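Side-chain contact in alcohol dehydrogenase YqhD (Escherichia coli, PDB 4QGS), which reduces a broad range of short-chain aldehydes to alcohols with NADPH, using one zinc ion per subunit: residues F227-L232 / E320-I325. Residues are numbered along the deposited sequence; the frame is centred on the assembly and turned at random.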
loop_
_atom_site.group_PDB
_atom_site.type_symbol
_atom_site.label_atom_id
_atom_site.label_comp_id
_atom_site.label_asym_id
_atom_site.label_seq_id
_atom_site.Cartn_x
_atom_site.Cartn_y
_atom_site.Cartn_z
ATOM N N PHE A 227 3.218 18.741 -0.237
ATOM C CA PHE A 227 3.601 17.553 0.530
ATOM C C PHE A 227 3.791 16.373 -0.423
ATOM O O PHE A 227 4.755 15.601 -0.290
ATOM C CB PHE A 227 2.556 17.230 1.592
ATOM C CG PHE A 227 2.628 18.112 2.826
ATOM C CD1 PHE A 227 3.346 19.295 2.830
ATOM C CD2 PHE A 227 1.972 17.731 3.984
ATOM C CE1 PHE A 227 3.409 20.088 3.976
ATOM C CE2 PHE A 227 2.031 18.519 5.137
ATOM C CZ PHE A 227 2.752 19.691 5.127
ATOM N N ALA A 228 2.890 16.251 -1.391
ATOM C CA ALA A 228 3.012 15.232 -2.439
ATOM C C ALA A 228 4.326 15.405 -3.189
ATOM O O ALA A 228 5.088 14.444 -3.357
ATOM C CB ALA A 228 1.824 15.303 -3.403
ATOM N N GLU A 229 4.602 16.634 -3.612
ATOM C CA GLU A 229 5.856 16.964 -4.286
ATOM C C GLU A 229 7.068 16.580 -3.432
ATOM O O GLU A 229 8.046 16.005 -3.936
ATOM C CB GLU A 229 5.882 18.460 -4.637
ATOM C CG GLU A 229 5.014 18.771 -5.833
ATOM C CD GLU A 229 4.520 20.227 -5.872
ATOM O OE1 GLU A 229 5.066 21.066 -5.132
ATOM O OE2 GLU A 229 3.586 20.509 -6.650
ATOM N N GLY A 230 6.980 16.871 -2.138
ATOM C CA GLY A 230 8.035 16.545 -1.193
ATOM C C GLY A 230 8.300 15.055 -1.091
ATOM O O GLY A 230 9.458 14.617 -1.038
ATOM N N ILE A 231 7.232 14.273 -1.031
ATOM C CA ILE A 231 7.363 12.814 -1.001
ATOM C C ILE A 231 8.075 12.325 -2.271
ATOM O O ILE A 231 9.017 11.519 -2.203
ATOM C CB ILE A 231 5.979 12.119 -0.863
ATOM C CG1 ILE A 231 5.390 12.382 0.525
ATOM C CG2 ILE A 231 6.099 10.594 -1.140
ATOM C CD1 ILE A 231 3.902 12.096 0.643
ATOM N N LEU A 232 7.630 12.827 -3.422
ATOM C CA LEU A 232 8.160 12.385 -4.722
ATOM C C LEU A 232 9.645 12.731 -4.838
ATOM O O LEU A 232 10.472 11.890 -5.208
ATOM C CB LEU A 232 7.353 13.016 -5.865
ATOM C CG LEU A 232 5.887 12.592 -5.893
ATOM C CD1 LEU A 232 5.097 13.434 -6.876
ATOM C CD2 LEU A 232 5.777 11.101 -6.286
ATOM N N GLU A 320 7.745 20.624 -13.429
ATOM C CA GLU A 320 8.518 21.721 -12.865
ATOM C C GLU A 320 8.958 21.463 -11.418
ATOM O O GLU A 320 10.144 21.587 -11.088
ATOM C CB GLU A 320 7.693 23.014 -12.946
ATOM C CG GLU A 320 8.411 24.247 -12.457
ATOM C CD GLU A 320 7.620 25.510 -12.746
ATOM O OE1 GLU A 320 7.175 25.682 -13.900
ATOM O OE2 GLU A 320 7.432 26.322 -11.822
ATOM N N ARG A 321 8.011 21.081 -10.562
ATOM C CA ARG A 321 8.261 20.974 -9.120
ATOM C C ARG A 321 9.070 19.741 -8.738
ATOM O O ARG A 321 9.867 19.786 -7.807
ATOM C CB ARG A 321 6.943 20.949 -8.342
ATOM C CG ARG A 321 6.112 22.247 -8.412
ATOM C CD ARG A 321 6.546 23.245 -7.362
ATOM N NE ARG A 321 5.779 24.491 -7.463
ATOM C CZ ARG A 321 4.656 24.739 -6.797
ATOM N NH1 ARG A 321 4.151 23.830 -5.980
ATOM N NH2 ARG A 321 4.030 25.910 -6.950
ATOM N N VAL A 322 8.860 18.639 -9.448
ATOM C CA VAL A 322 9.530 17.394 -9.072
ATOM C C VAL A 322 10.768 17.133 -9.942
ATOM O O VAL A 322 11.787 16.659 -9.445
ATOM C CB VAL A 322 8.539 16.212 -9.142
ATOM C CG1 VAL A 322 9.243 14.867 -8.923
ATOM C CG2 VAL A 322 7.427 16.401 -8.110
ATOM N N TRP A 323 10.695 17.458 -11.231
ATOM C CA TRP A 323 11.797 17.134 -12.147
ATOM C C TRP A 323 12.597 18.342 -12.652
ATOM O O TRP A 323 13.512 18.189 -13.460
ATOM C CB TRP A 323 11.257 16.350 -13.350
ATOM C CG TRP A 323 10.814 14.973 -12.987
ATOM C CD1 TRP A 323 9.530 14.527 -12.842
ATOM C CD2 TRP A 323 11.663 13.859 -12.693
ATOM N NE1 TRP A 323 9.531 13.199 -12.479
ATOM C CE2 TRP A 323 10.831 12.768 -12.374
ATOM C CE3 TRP A 323 13.052 13.681 -12.658
ATOM C CZ2 TRP A 323 11.336 11.507 -12.048
ATOM C CZ3 TRP A 323 13.556 12.435 -12.323
ATOM C CH2 TRP A 323 12.696 11.364 -12.022
ATOM N N ASN A 324 12.237 19.532 -12.188
ATOM C CA ASN A 324 12.909 20.767 -12.588
ATOM C C ASN A 324 12.866 20.989 -14.099
ATOM O O ASN A 324 13.795 21.543 -14.679
ATOM C CB ASN A 324 14.363 20.776 -12.098
ATOM C CG ASN A 324 14.952 22.177 -12.065
ATOM O OD1 ASN A 324 14.223 23.163 -11.928
ATOM N ND2 ASN A 324 16.271 22.275 -12.198
ATOM N N ILE A 325 11.783 20.543 -14.732
ATOM C CA ILE A 325 11.584 20.738 -16.169
ATOM C C ILE A 325 10.804 22.029 -16.385
ATOM O O ILE A 325 9.607 22.092 -16.105
ATOM C CB ILE A 325 10.823 19.559 -16.830
ATOM C CG1 ILE A 325 11.595 18.252 -16.663
ATOM C CG2 ILE A 325 10.572 19.833 -18.304
ATOM C CD1 ILE A 325 10.777 17.016 -17.024
#
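E229 and R321 form a salt bridge between two helices: R321 NH1 donates to E229 OE1 at 3.0 Å with an N-H...O angle of 160°, close to straight. The oxygen receives it through its syn lone pair and lies in the plane of the guanidinium, at its edge, yet the carboxylate plane is turned 83° from that of the guanidinium, so a single NH2 group makes the bond. R321 CB already lies 3.5 Å from E229 CD; the bend at chi2 (-86°) then turns CD and the guanidinium back over the acid, with R321 CD 3.5 Å from E229 OE1, so that methylenes as well as charge cover the carboxylate. The second oxygen, OE2, is satisfied from elsewhere by Y214 OH and Q317 NE2; the buried carboxylate therefore receives hydrogen bonds on both oxygens, which probably favours its charged form. R226, whose NH1 lies close to that of R321, adds a like charge that the acid may partly offset. A glutamine here would probably leave R321 without its charged mate, with R226 still close by. Next to the salt bridge, one residue further along helix 312-323, the contact turns apolar: V322 CG2 sits 4.1 Å from E229 CG and 4.0 Å from L232 CD1, while V322 CG1 meets L232 CB. In the C-terminal, helical part of this iron-containing alcohol dehydrogenase family fold, the contact joins helix 222-244 to helix 312-323; L232 also packs on F207 and T210 of helix 196-211, which carries the zinc ligands D205 and H209, and V322 reaches I236 farther along helix 222-244.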